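Long-range contacts in phosphotriesterase, putative (Deinococcus radiodurans, PDB 4J35), which probably hydrolyses lactones at a site for two divalent metal ions, and served as the template for engineering organophosphate hydrolysis: residues T18-L28 with L260-L270; I229-D240 with A283-I292. The protein carries 7 engineered substitutions. All coordinates share one frame; numbering follows the deposited sequence.

How the interactions relate
Strand 17-26, the first of the barrel, meets its partner 260-270 only near the end of the chain: interaction 1 closes a loop of 231 residues and supplies Asp264 to the site of one cobalt ion, beside His21 and His23. Within that span, 229-240 follows strand 223-226 and pairs with 283-292, which interaction 2 brings back after only 42 residues. The two contacts cross, since their segments alternate along the chain. They also touch: Ile292 N probably donates to His263 NE2 and Ile229 N to Ser262 O, tying the barrel strands to the start of helix 291-303 and to the loop after strand 223-226.

Interaction 1 of 2, residues T18-L28 with L260-L270; sequences TLPHEHVIFGL and LLSHDSIWHWL. Engineered in segment 18-28: Leu28 (natural residue Tyr). With CO (cobalt (II) ion), chain C.
Glu22 OE2 is gripped by three donors from 260-270. Ser262 OG meets it at 2.6 Å on the anti side and His263 N at 2.8 Å on the syn side, both tilted 29° out of the carboxylate plane. His263 ND1 comes from above that plane. The other oxygen, OE1, takes Ser265 OG nearly end-on at 2.7 Å and Ser265 N from above the plane. Glu22 reaches these donors because its chain bends at the CB-CG bond (chi2 -68°), bringing the carboxylate to the loop 262-265. Ser262 OG also accepts from His21 N.

Asp264 OD1 lies at the edge of the His21 ring and binds the cobalt ion at 2.2 Å, alongside His21 NE2 and His23 NE2; Lys143 completes this site. Arg228 forms a salt bridge to Asp264 OD2. Beyond the metal the chains run parallel: His23 N bonds to Ser265 O, and Trp267 N to His23 O at 2.9 Å. This pairing of 17-26 with 266-269 joins the first and last strands of the TIM barrel, where the phosphotriesterase family keeps its metal site. Val24 CG2 sits over the six-membered ring of Trp267, a CH-pi contact of 4.0 Å to its centroid.

Five donor bonds would stabilise a negative charge on buried Glu22, consistent with a second-shell role, holding the loop that carries Asp264.

Interaction 2 of 2, residues I229-D240 with A283-I292; sequences IGLQGMLGTPTD and AVKDWHPLHI. Engineered in segment 229-240: Leu235 (natural residue Val).
Segment 229-240 is mostly loop, whereas 283-292 leaves the end of a weakly bonded helix through a type I turn, Val284 to Trp287, and enters helix 291-303. The backbones come closest at Gly230 and Trp287, 4.2 Å between their CA atoms. One direct backbone bond joins them, Gln232 N to Ala283 O at 3.0 Å, nearly straight at 171°. A water accepts from Asp286 N and Gln232 NE2, and its O lies 2.6 Å from Gly230 O.

Leu231 lies alongside Trp287, both pointing the same way; its CB sits over the five-membered ring, 4.0 Å from the centroid. The leucine CG stands opposite its own backbone N (chi1 -175°), which carries it alongside the indole, with CD1 over its face. The contact thus joins the loop after strand 223-226 to the one after helix 281-284, and places the Trp287 side chain about 4 Å, at nearest approach, from that of metal-binding Asp264. Elsewhere, Asp240 OD2 receives His291 NE2 at 2.7 Å, on the syn side but tilted 34° out of the carboxylate plane. Asp286 CB rests over the centre of that imidazole, and Ile229 CG2 approaches it obliquely at CD2.

Asp295 holds His291 ND1, so both ring nitrogens face carboxylates, a setting that would favour a protonated imidazole. Asp240 OD1 accepts from Gly230 N and pairs with Arg243. The neighbouring carboxylates of Asp240 and Asp286, 4.4 Å apart between their OD2 atoms, share a bridging water whose two donated bonds should ease their mutual repulsion.

Interaction 1 of 2, residues T18-L28 with L260-L270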
loop_
_atom_site.group_PDB
_atom_site.type_symbol
_atom_site.label_atom_id
_atom_site.label_comp_id
_atom_site.label_asym_id
_atom_site.label_seq_id
_atom_site.Cartn_x
_atom_site.Cartn_y
_atom_site.Cartn_z
ATOM N N THR A 18 10.347 5.308 5.621
ATOM C CA THR A 18 9.518 4.235 5.067
ATOM C C THR A 18 8.696 4.698 3.881
ATOM O O THR A 18 8.170 5.838 3.838
ATOM C CB THR A 18 8.557 3.672 6.191
ATOM O OG1 THR A 18 9.346 3.154 7.263
ATOM C CG2 THR A 18 7.660 2.572 5.668
ATOM N N LEU A 19 8.615 3.828 2.868
ATOM C CA LEU A 19 7.641 3.971 1.805
ATOM C C LEU A 19 6.546 2.991 2.154
ATOM O O LEU A 19 6.743 1.767 2.126
ATOM C CB LEU A 19 8.227 3.569 0.432
ATOM C CG LEU A 19 9.270 4.538 -0.089
ATOM C CD1 LEU A 19 9.814 3.935 -1.416
ATOM C CD2 LEU A 19 8.730 5.946 -0.360
ATOM N N PRO A 20 5.372 3.518 2.483
ATOM C CA PRO A 20 4.303 2.675 3.027
ATOM C C PRO A 20 3.341 1.995 2.018
ATOM O O PRO A 20 2.397 1.314 2.424
ATOM C CB PRO A 20 3.547 3.667 3.940
ATOM C CG PRO A 20 3.574 4.928 3.161
ATOM C CD PRO A 20 5.016 4.951 2.506
ATOM N N HIS A 21 3.580 2.133 0.704
ATOM C CA HIS A 21 2.730 1.464 -0.271
ATOM C C HIS A 21 3.488 1.347 -1.590
ATOM O O HIS A 21 3.497 2.296 -2.361
ATOM C CB HIS A 21 1.433 2.210 -0.564
ATOM C CG HIS A 21 0.453 1.427 -1.376
ATOM N ND1 HIS A 21 -0.859 1.216 -0.977
ATOM C CD2 HIS A 21 0.562 0.813 -2.578
ATOM C CE1 HIS A 21 -1.487 0.502 -1.888
ATOM N NE2 HIS A 21 -0.652 0.301 -2.900
ATOM N N GLU A 22 4.007 0.153 -1.823
ATOM C CA GLU A 22 4.764 -0.157 -3.053
ATOM C C GLU A 22 4.526 -1.617 -3.408
ATOM O O GLU A 22 3.997 -2.376 -2.611
ATOM C CB GLU A 22 6.261 0.080 -2.793
ATOM C CG GLU A 22 6.699 1.433 -2.219
ATOM C CD GLU A 22 6.506 2.602 -3.174
ATOM O OE1 GLU A 22 6.533 2.339 -4.423
ATOM O OE2 GLU A 22 6.353 3.759 -2.672
ATOM N N HIS A 23 4.974 -2.039 -4.595
ATOM C CA HIS A 23 4.791 -3.403 -5.071
ATOM C C HIS A 23 6.152 -3.902 -5.615
ATOM O O HIS A 23 6.542 -3.516 -6.698
ATOM C CB HIS A 23 3.666 -3.433 -6.143
ATOM C CG HIS A 23 2.311 -3.056 -5.584
ATOM N ND1 HIS A 23 1.609 -3.917 -4.771
ATOM C CD2 HIS A 23 1.567 -1.919 -5.655
ATOM C CE1 HIS A 23 0.479 -3.345 -4.391
ATOM N NE2 HIS A 23 0.442 -2.114 -4.866
ATOM N N VAL A 24 6.867 -4.741 -4.850
ATOM C CA VAL A 24 8.154 -5.299 -5.342
ATOM C C VAL A 24 7.895 -6.106 -6.633
ATOM O O VAL A 24 8.545 -5.875 -7.657
ATOM C CB VAL A 24 8.868 -6.161 -4.263
ATOM C CG1 VAL A 24 10.184 -6.753 -4.809
ATOM C CG2 VAL A 24 9.153 -5.329 -2.992
ATOM N N ILE A 25 6.968 -7.050 -6.590
ATOM C CA ILE A 25 6.417 -7.637 -7.810
ATOM C C ILE A 25 4.895 -7.507 -7.827
ATOM O O ILE A 25 4.256 -7.329 -6.795
ATOM C CB ILE A 25 6.807 -9.112 -7.985
ATOM C CG1 ILE A 25 6.164 -9.964 -6.893
ATOM C CG2 ILE A 25 8.309 -9.263 -7.992
ATOM C CD1 ILE A 25 6.612 -11.439 -6.935
ATOM N N PHE A 26 4.318 -7.514 -9.018
ATOM C CA PHE A 26 2.893 -7.354 -9.138
ATOM C C PHE A 26 2.371 -7.950 -10.427
ATOM O O PHE A 26 2.959 -7.724 -11.501
ATOM C CB PHE A 26 2.552 -5.866 -9.121
ATOM C CG PHE A 26 1.074 -5.594 -8.987
ATOM C CD1 PHE A 26 0.273 -5.509 -10.107
ATOM C CD2 PHE A 26 0.501 -5.387 -7.744
ATOM C CE1 PHE A 26 -1.089 -5.255 -9.982
ATOM C CE2 PHE A 26 -0.858 -5.137 -7.616
ATOM C CZ PHE A 26 -1.649 -5.071 -8.733
ATOM N N GLY A 27 1.260 -8.681 -10.318
ATOM C CA GLY A 27 0.529 -9.194 -11.474
ATOM C C GLY A 27 -0.950 -8.937 -11.328
ATOM O O GLY A 27 -1.505 -9.228 -10.285
ATOM N N LEU A 28 -1.572 -8.375 -12.359
ATOM C CA LEU A 28 -3.015 -8.252 -12.406
ATOM C C LEU A 28 -3.642 -9.629 -12.500
ATOM O O LEU A 28 -3.138 -10.487 -13.224
ATOM C CB LEU A 28 -3.438 -7.415 -13.598
ATOM C CG LEU A 28 -3.009 -5.944 -13.492
ATOM C CD1 LEU A 28 -3.059 -5.286 -14.877
ATOM C CD2 LEU A 28 -3.865 -5.176 -12.444
ATOM N N LEU A 260 0.948 10.507 4.818
ATOM C CA LEU A 260 2.054 9.661 4.388
ATOM C C LEU A 260 2.226 9.730 2.876
ATOM O O LEU A 260 1.342 10.169 2.161
ATOM C CB LEU A 260 1.841 8.217 4.839
ATOM C CG LEU A 260 1.963 8.047 6.353
ATOM C CD1 LEU A 260 0.566 8.131 7.030
ATOM C CD2 LEU A 260 2.658 6.744 6.678
ATOM N N LEU A 261 3.386 9.280 2.409
ATOM C CA LEU A 261 3.811 9.509 1.011
ATOM C C LEU A 261 4.382 8.236 0.389
ATOM O O LEU A 261 5.217 7.586 0.986
ATOM C CB LEU A 261 4.898 10.584 0.961
ATOM C CG LEU A 261 4.606 11.943 1.602
ATOM C CD1 LEU A 261 5.912 12.781 1.616
ATOM C CD2 LEU A 261 3.510 12.698 0.878
ATOM N N SER A 262 3.904 7.863 -0.798
ATOM C CA SER A 262 4.465 6.695 -1.505
ATOM C C SER A 262 4.200 6.780 -2.993
ATOM O O SER A 262 3.607 7.759 -3.449
ATOM C CB SER A 262 3.921 5.399 -0.958
ATOM O OG SER A 262 4.982 4.544 -0.636
ATOM N N HIS A 263 4.679 5.771 -3.738
ATOM C CA HIS A 263 4.532 5.755 -5.186
ATOM C C HIS A 263 3.550 4.738 -5.773
ATOM O O HIS A 263 3.129 4.899 -6.938
ATOM C CB HIS A 263 5.903 5.478 -5.865
ATOM C CG HIS A 263 7.037 6.253 -5.283
ATOM N ND1 HIS A 263 7.761 5.819 -4.193
ATOM C CD2 HIS A 263 7.607 7.415 -5.678
ATOM C CE1 HIS A 263 8.742 6.678 -3.952
ATOM N NE2 HIS A 263 8.663 7.653 -4.837
ATOM N N ASP A 264 3.273 3.649 -5.053
ATOM C CA ASP A 264 2.494 2.542 -5.611
ATOM C C ASP A 264 3.207 1.987 -6.863
ATOM O O ASP A 264 2.578 1.536 -7.813
ATOM C CB ASP A 264 1.105 3.017 -5.980
ATOM C CG ASP A 264 0.108 1.866 -6.159
ATOM O OD1 ASP A 264 0.371 0.720 -5.749
ATOM O OD2 ASP A 264 -0.933 2.137 -6.759
ATOM N N SER A 265 4.525 2.007 -6.806
ATOM C CA SER A 265 5.347 1.600 -7.966
ATOM C C SER A 265 5.374 0.085 -8.079
ATOM O O SER A 265 5.104 -0.629 -7.113
ATOM C CB SER A 265 6.748 2.195 -7.816
ATOM O OG SER A 265 7.505 1.585 -6.778
ATOM N N ILE A 266 5.684 -0.430 -9.270
ATOM C CA ILE A 266 5.789 -1.870 -9.432
ATOM C C ILE A 266 7.233 -2.112 -9.882
ATOM O O ILE A 266 7.624 -1.625 -10.941
ATOM C CB ILE A 266 4.810 -2.376 -10.507
ATOM C CG1 ILE A 266 3.358 -2.324 -9.998
ATOM C CG2 ILE A 266 5.187 -3.775 -10.967
ATOM C CD1 ILE A 266 2.364 -2.497 -11.158
ATOM N N TRP A 267 8.035 -2.815 -9.097
ATOM C CA TRP A 267 9.455 -2.925 -9.464
ATOM C C TRP A 267 9.696 -3.996 -10.484
ATOM O O TRP A 267 10.692 -3.957 -11.216
ATOM C CB TRP A 267 10.339 -3.220 -8.271
ATOM C CG TRP A 267 10.116 -2.300 -7.110
ATOM C CD1 TRP A 267 9.262 -1.225 -7.034
ATOM C CD2 TRP A 267 10.752 -2.404 -5.846
ATOM N NE1 TRP A 267 9.339 -0.652 -5.768
ATOM C CE2 TRP A 267 10.240 -1.368 -5.024
ATOM C CE3 TRP A 267 11.719 -3.272 -5.321
ATOM C CZ2 TRP A 267 10.667 -1.181 -3.714
ATOM C CZ3 TRP A 267 12.134 -3.085 -4.011
ATOM C CH2 TRP A 267 11.603 -2.051 -3.222
ATOM N N HIS A 268 8.814 -4.980 -10.532
ATOM C CA HIS A 268 8.933 -6.037 -11.543
ATOM C C HIS A 268 7.559 -6.559 -11.875
ATOM O O HIS A 268 6.828 -6.987 -11.015
ATOM C CB HIS A 268 9.776 -7.185 -11.020
ATOM C CG HIS A 268 9.869 -8.345 -11.961
ATOM N ND1 HIS A 268 10.833 -8.428 -12.935
ATOM C CD2 HIS A 268 9.121 -9.466 -12.073
ATOM C CE1 HIS A 268 10.685 -9.559 -13.605
ATOM N NE2 HIS A 268 9.656 -10.209 -13.098
ATOM N N TRP A 269 7.205 -6.513 -13.140
ATOM C CA TRP A 269 5.857 -6.876 -13.526
ATOM C C TRP A 269 5.725 -8.379 -13.853
ATOM O O TRP A 269 6.595 -8.970 -14.510
ATOM C CB TRP A 269 5.487 -5.949 -14.679
ATOM C CG TRP A 269 4.429 -6.356 -15.611
ATOM C CD1 TRP A 269 4.569 -7.121 -16.758
ATOM C CD2 TRP A 269 3.067 -5.938 -15.571
ATOM N NE1 TRP A 269 3.360 -7.230 -17.401
ATOM C CE2 TRP A 269 2.418 -6.518 -16.699
ATOM C CE3 TRP A 269 2.324 -5.145 -14.682
ATOM C CZ2 TRP A 269 1.064 -6.331 -16.955
ATOM C CZ3 TRP A 269 0.978 -4.965 -14.931
ATOM C CH2 TRP A 269 0.357 -5.559 -16.066
ATOM N N LEU A 270 4.657 -9.000 -13.373
ATOM C CA LEU A 270 4.394 -10.421 -13.664
ATOM C C LEU A 270 3.578 -10.595 -14.943
ATOM O O LEU A 270 2.728 -9.769 -15.277
ATOM C CB LEU A 270 3.698 -11.112 -12.470
ATOM C CG LEU A 270 4.470 -10.936 -11.154
ATOM C CD1 LEU A 270 3.647 -11.466 -9.971
ATOM C CD2 LEU A 270 5.840 -11.624 -11.211
HETATM CO CO CO C . -0.956 -0.740 -4.751
HETATM O O HOH W 1 7.417 7.967 2.881
HETATM O O HOH W 2 0.414 -8.478 -14.748
#

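Interaction 2 of 2, residues I229-D240 with A283-I292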
loop_
_atom_site.group_PDB
_atom_site.type_symbol
_atom_site.label_atom_id
_atom_site.label_comp_id
_atom_site.label_asym_id
_atom_site.label_seq_id
_atom_site.Cartn_x
_atom_site.Cartn_y
_atom_site.Cartn_z
ATOM N N ILE A 229 2.343 8.860 -6.005
ATOM C CA ILE A 229 3.101 10.031 -6.429
ATOM C C ILE A 229 4.008 9.585 -7.576
ATOM O O ILE A 229 4.719 8.601 -7.455
ATOM C CB ILE A 229 3.943 10.645 -5.293
ATOM C CG1 ILE A 229 3.004 11.131 -4.147
ATOM C CG2 ILE A 229 4.762 11.828 -5.792
ATOM C CD1 ILE A 229 3.733 11.640 -2.928
ATOM N N GLY A 230 3.920 10.309 -8.677
ATOM C CA GLY A 230 4.681 9.975 -9.896
ATOM C C GLY A 230 3.787 9.445 -11.012
ATOM O O GLY A 230 4.184 9.484 -12.177
ATOM N N LEU A 231 2.587 8.957 -10.672
ATOM C CA LEU A 231 1.659 8.445 -11.686
ATOM C C LEU A 231 0.709 9.573 -12.096
ATOM O O LEU A 231 -0.241 9.880 -11.386
ATOM C CB LEU A 231 0.881 7.243 -11.139
ATOM C CG LEU A 231 -0.061 6.482 -12.074
ATOM C CD1 LEU A 231 0.722 5.985 -13.291
ATOM C CD2 LEU A 231 -0.711 5.313 -11.313
ATOM N N GLN A 232 0.962 10.191 -13.247
ATOM C CA GLN A 232 0.389 11.514 -13.540
ATOM C C GLN A 232 -0.602 11.535 -14.705
ATOM O O GLN A 232 -0.233 11.339 -15.840
ATOM C CB GLN A 232 1.504 12.525 -13.833
ATOM C CG GLN A 232 2.552 12.662 -12.742
ATOM C CD GLN A 232 3.448 13.882 -12.924
ATOM O OE1 GLN A 232 3.059 14.996 -12.589
ATOM N NE2 GLN A 232 4.670 13.670 -13.419
ATOM N N GLY A 233 -1.866 11.812 -14.429
ATOM C CA GLY A 233 -2.839 11.874 -15.504
ATOM C C GLY A 233 -3.068 10.579 -16.281
ATOM O O GLY A 233 -3.452 10.625 -17.452
ATOM N N MET A 234 -2.814 9.427 -15.664
ATOM C CA MET A 234 -3.273 8.154 -16.222
ATOM C C MET A 234 -4.667 7.871 -15.648
ATOM O O MET A 234 -4.843 7.796 -14.428
ATOM C CB MET A 234 -2.327 6.989 -15.883
ATOM C CG MET A 234 -2.255 5.850 -16.961
ATOM S SD MET A 234 -2.107 4.250 -16.113
ATOM C CE MET A 234 -1.083 3.217 -17.183
ATOM N N LEU A 235 -5.663 7.745 -16.517
ATOM C CA LEU A 235 -6.988 7.308 -16.086
ATOM C C LEU A 235 -7.457 8.084 -14.873
ATOM O O LEU A 235 -7.901 7.509 -13.876
ATOM C CB LEU A 235 -6.966 5.813 -15.767
ATOM C CG LEU A 235 -6.382 4.990 -16.917
ATOM C CD1 LEU A 235 -6.586 3.503 -16.672
ATOM C CD2 LEU A 235 -6.999 5.414 -18.245
ATOM N N GLY A 236 -7.337 9.400 -14.965
ATOM C CA GLY A 236 -7.915 10.280 -13.972
ATOM C C GLY A 236 -6.989 10.682 -12.845
ATOM O O GLY A 236 -7.370 11.520 -12.026
ATOM N N THR A 237 -5.787 10.114 -12.776
ATOM C CA THR A 237 -4.886 10.529 -11.707
ATOM C C THR A 237 -4.479 11.971 -11.933
ATOM O O THR A 237 -4.324 12.417 -13.069
ATOM C CB THR A 237 -3.615 9.675 -11.556
ATOM O OG1 THR A 237 -2.951 9.549 -12.819
ATOM C CG2 THR A 237 -3.949 8.294 -11.009
ATOM N N PRO A 238 -4.330 12.718 -10.841
ATOM C CA PRO A 238 -3.845 14.091 -10.957
ATOM C C PRO A 238 -2.376 14.122 -11.309
ATOM O O PRO A 238 -1.704 13.090 -11.299
ATOM C CB PRO A 238 -4.037 14.652 -9.547
ATOM C CG PRO A 238 -4.084 13.452 -8.664
ATOM C CD PRO A 238 -4.744 12.390 -9.469
ATOM N N THR A 239 -1.873 15.317 -11.576
ATOM C CA THR A 239 -0.447 15.517 -11.718
ATOM C C THR A 239 0.145 15.665 -10.334
ATOM O O THR A 239 -0.574 15.918 -9.357
ATOM C CB THR A 239 -0.148 16.789 -12.539
ATOM O OG1 THR A 239 -0.503 17.953 -11.778
ATOM C CG2 THR A 239 -0.942 16.775 -13.844
ATOM N N ASP A 240 1.463 15.540 -10.250
ATOM C CA ASP A 240 2.154 15.684 -8.980
ATOM C C ASP A 240 2.013 17.103 -8.437
ATOM O O ASP A 240 1.960 17.324 -7.216
ATOM C CB ASP A 240 3.634 15.327 -9.142
ATOM C CG ASP A 240 3.872 13.819 -9.152
ATOM O OD1 ASP A 240 2.929 13.059 -8.811
ATOM O OD2 ASP A 240 5.001 13.393 -9.487
ATOM N N ALA A 283 2.928 9.941 -18.349
ATOM C CA ALA A 283 2.169 9.524 -17.175
ATOM C C ALA A 283 3.007 8.658 -16.252
ATOM O O ALA A 283 2.844 8.698 -15.030
ATOM C CB ALA A 283 0.953 8.761 -17.611
ATOM N N VAL A 284 3.894 7.857 -16.832
ATOM C CA VAL A 284 4.608 6.864 -16.030
ATOM C C VAL A 284 6.069 7.238 -15.775
ATOM O O VAL A 284 6.793 6.489 -15.127
ATOM C CB VAL A 284 4.507 5.438 -16.630
ATOM C CG1 VAL A 284 3.072 4.990 -16.703
ATOM C CG2 VAL A 284 5.170 5.357 -18.047
ATOM N N LYS A 285 6.493 8.405 -16.246
ATOM C CA LYS A 285 7.926 8.752 -16.238
ATOM C C LYS A 285 8.545 8.821 -14.845
ATOM O O LYS A 285 9.692 8.397 -14.636
ATOM C CB LYS A 285 8.138 10.109 -16.912
ATOM C CG LYS A 285 9.594 10.518 -16.980
ATOM C CD LYS A 285 9.784 11.845 -17.691
ATOM C CE LYS A 285 11.282 12.187 -17.809
ATOM N NZ LYS A 285 11.545 13.475 -18.537
ATOM N N ASP A 286 7.816 9.417 -13.899
ATOM C CA ASP A 286 8.310 9.529 -12.532
ATOM C C ASP A 286 7.711 8.466 -11.629
ATOM O O ASP A 286 7.812 8.594 -10.415
ATOM C CB ASP A 286 7.945 10.889 -11.924
ATOM C CG ASP A 286 8.578 12.061 -12.657
ATOM O OD1 ASP A 286 9.756 11.951 -13.078
ATOM O OD2 ASP A 286 7.879 13.092 -12.803
ATOM N N TRP A 287 7.077 7.447 -12.203
ATOM C CA TRP A 287 6.389 6.445 -11.416
ATOM C C TRP A 287 7.335 5.313 -11.056
ATOM O O TRP A 287 7.262 4.216 -11.643
ATOM C CB TRP A 287 5.176 5.921 -12.173
ATOM C CG TRP A 287 4.296 5.019 -11.393
ATOM C CD1 TRP A 287 3.892 5.168 -10.075
ATOM C CD2 TRP A 287 3.662 3.832 -11.871
ATOM N NE1 TRP A 287 3.065 4.134 -9.730
ATOM C CE2 TRP A 287 2.924 3.294 -10.810
ATOM C CE3 TRP A 287 3.671 3.152 -13.111
ATOM C CZ2 TRP A 287 2.172 2.121 -10.943
ATOM C CZ3 TRP A 287 2.937 1.974 -13.233
ATOM C CH2 TRP A 287 2.188 1.483 -12.156
ATOM N N HIS A 288 8.221 5.603 -10.097
ATOM C CA HIS A 288 9.219 4.654 -9.636
ATOM C C HIS A 288 9.687 5.075 -8.278
ATOM O O HIS A 288 9.520 6.221 -7.881
ATOM C CB HIS A 288 10.419 4.653 -10.633
ATOM C CG HIS A 288 11.138 5.959 -10.686
ATOM N ND1 HIS A 288 12.085 6.320 -9.755
ATOM C CD2 HIS A 288 11.019 7.010 -11.530
ATOM C CE1 HIS A 288 12.543 7.527 -10.044
ATOM N NE2 HIS A 288 11.900 7.970 -11.112
ATOM N N PRO A 289 10.242 4.148 -7.506
ATOM C CA PRO A 289 10.344 4.450 -6.064
ATOM C C PRO A 289 11.432 5.420 -5.591
ATOM O O PRO A 289 11.594 5.615 -4.393
ATOM C CB PRO A 289 10.590 3.078 -5.448
ATOM C CG PRO A 289 11.199 2.283 -6.563
ATOM C CD PRO A 289 10.495 2.732 -7.789
ATOM N N LEU A 290 12.191 6.021 -6.503
ATOM C CA LEU A 290 13.187 7.002 -6.111
ATOM C C LEU A 290 12.690 8.441 -6.258
ATOM O O LEU A 290 13.404 9.401 -5.926
ATOM C CB LEU A 290 14.450 6.822 -7.038
ATOM C CG LEU A 290 14.862 5.365 -7.208
ATOM C CD1 LEU A 290 16.075 5.255 -8.196
ATOM C CD2 LEU A 290 15.261 4.754 -5.906
ATOM N N HIS A 291 11.519 8.595 -6.857
ATOM C CA HIS A 291 10.943 9.892 -7.184
ATOM C C HIS A 291 10.665 10.744 -5.935
ATOM O O HIS A 291 10.921 11.949 -5.926
ATOM C CB HIS A 291 9.682 9.647 -8.005
ATOM C CG HIS A 291 8.853 10.863 -8.278
ATOM N ND1 HIS A 291 9.380 12.046 -8.742
ATOM C CD2 HIS A 291 7.520 11.058 -8.192
ATOM C CE1 HIS A 291 8.410 12.920 -8.926
ATOM N NE2 HIS A 291 7.268 12.348 -8.588
ATOM N N ILE A 292 10.273 10.125 -4.828
ATOM C CA ILE A 292 9.851 10.935 -3.694
ATOM C C ILE A 292 11.122 11.530 -3.079
ATOM O O ILE A 292 11.236 12.737 -2.890
ATOM C CB ILE A 292 9.042 10.154 -2.663
ATOM C CG1 ILE A 292 7.599 10.133 -3.135
ATOM C CG2 ILE A 292 9.185 10.816 -1.303
ATOM C CD1 ILE A 292 6.699 9.137 -2.364
HETATM O O HOH W 3 5.144 10.796 -14.259
HETATM O O HOH W 4 6.433 14.954 -11.087
#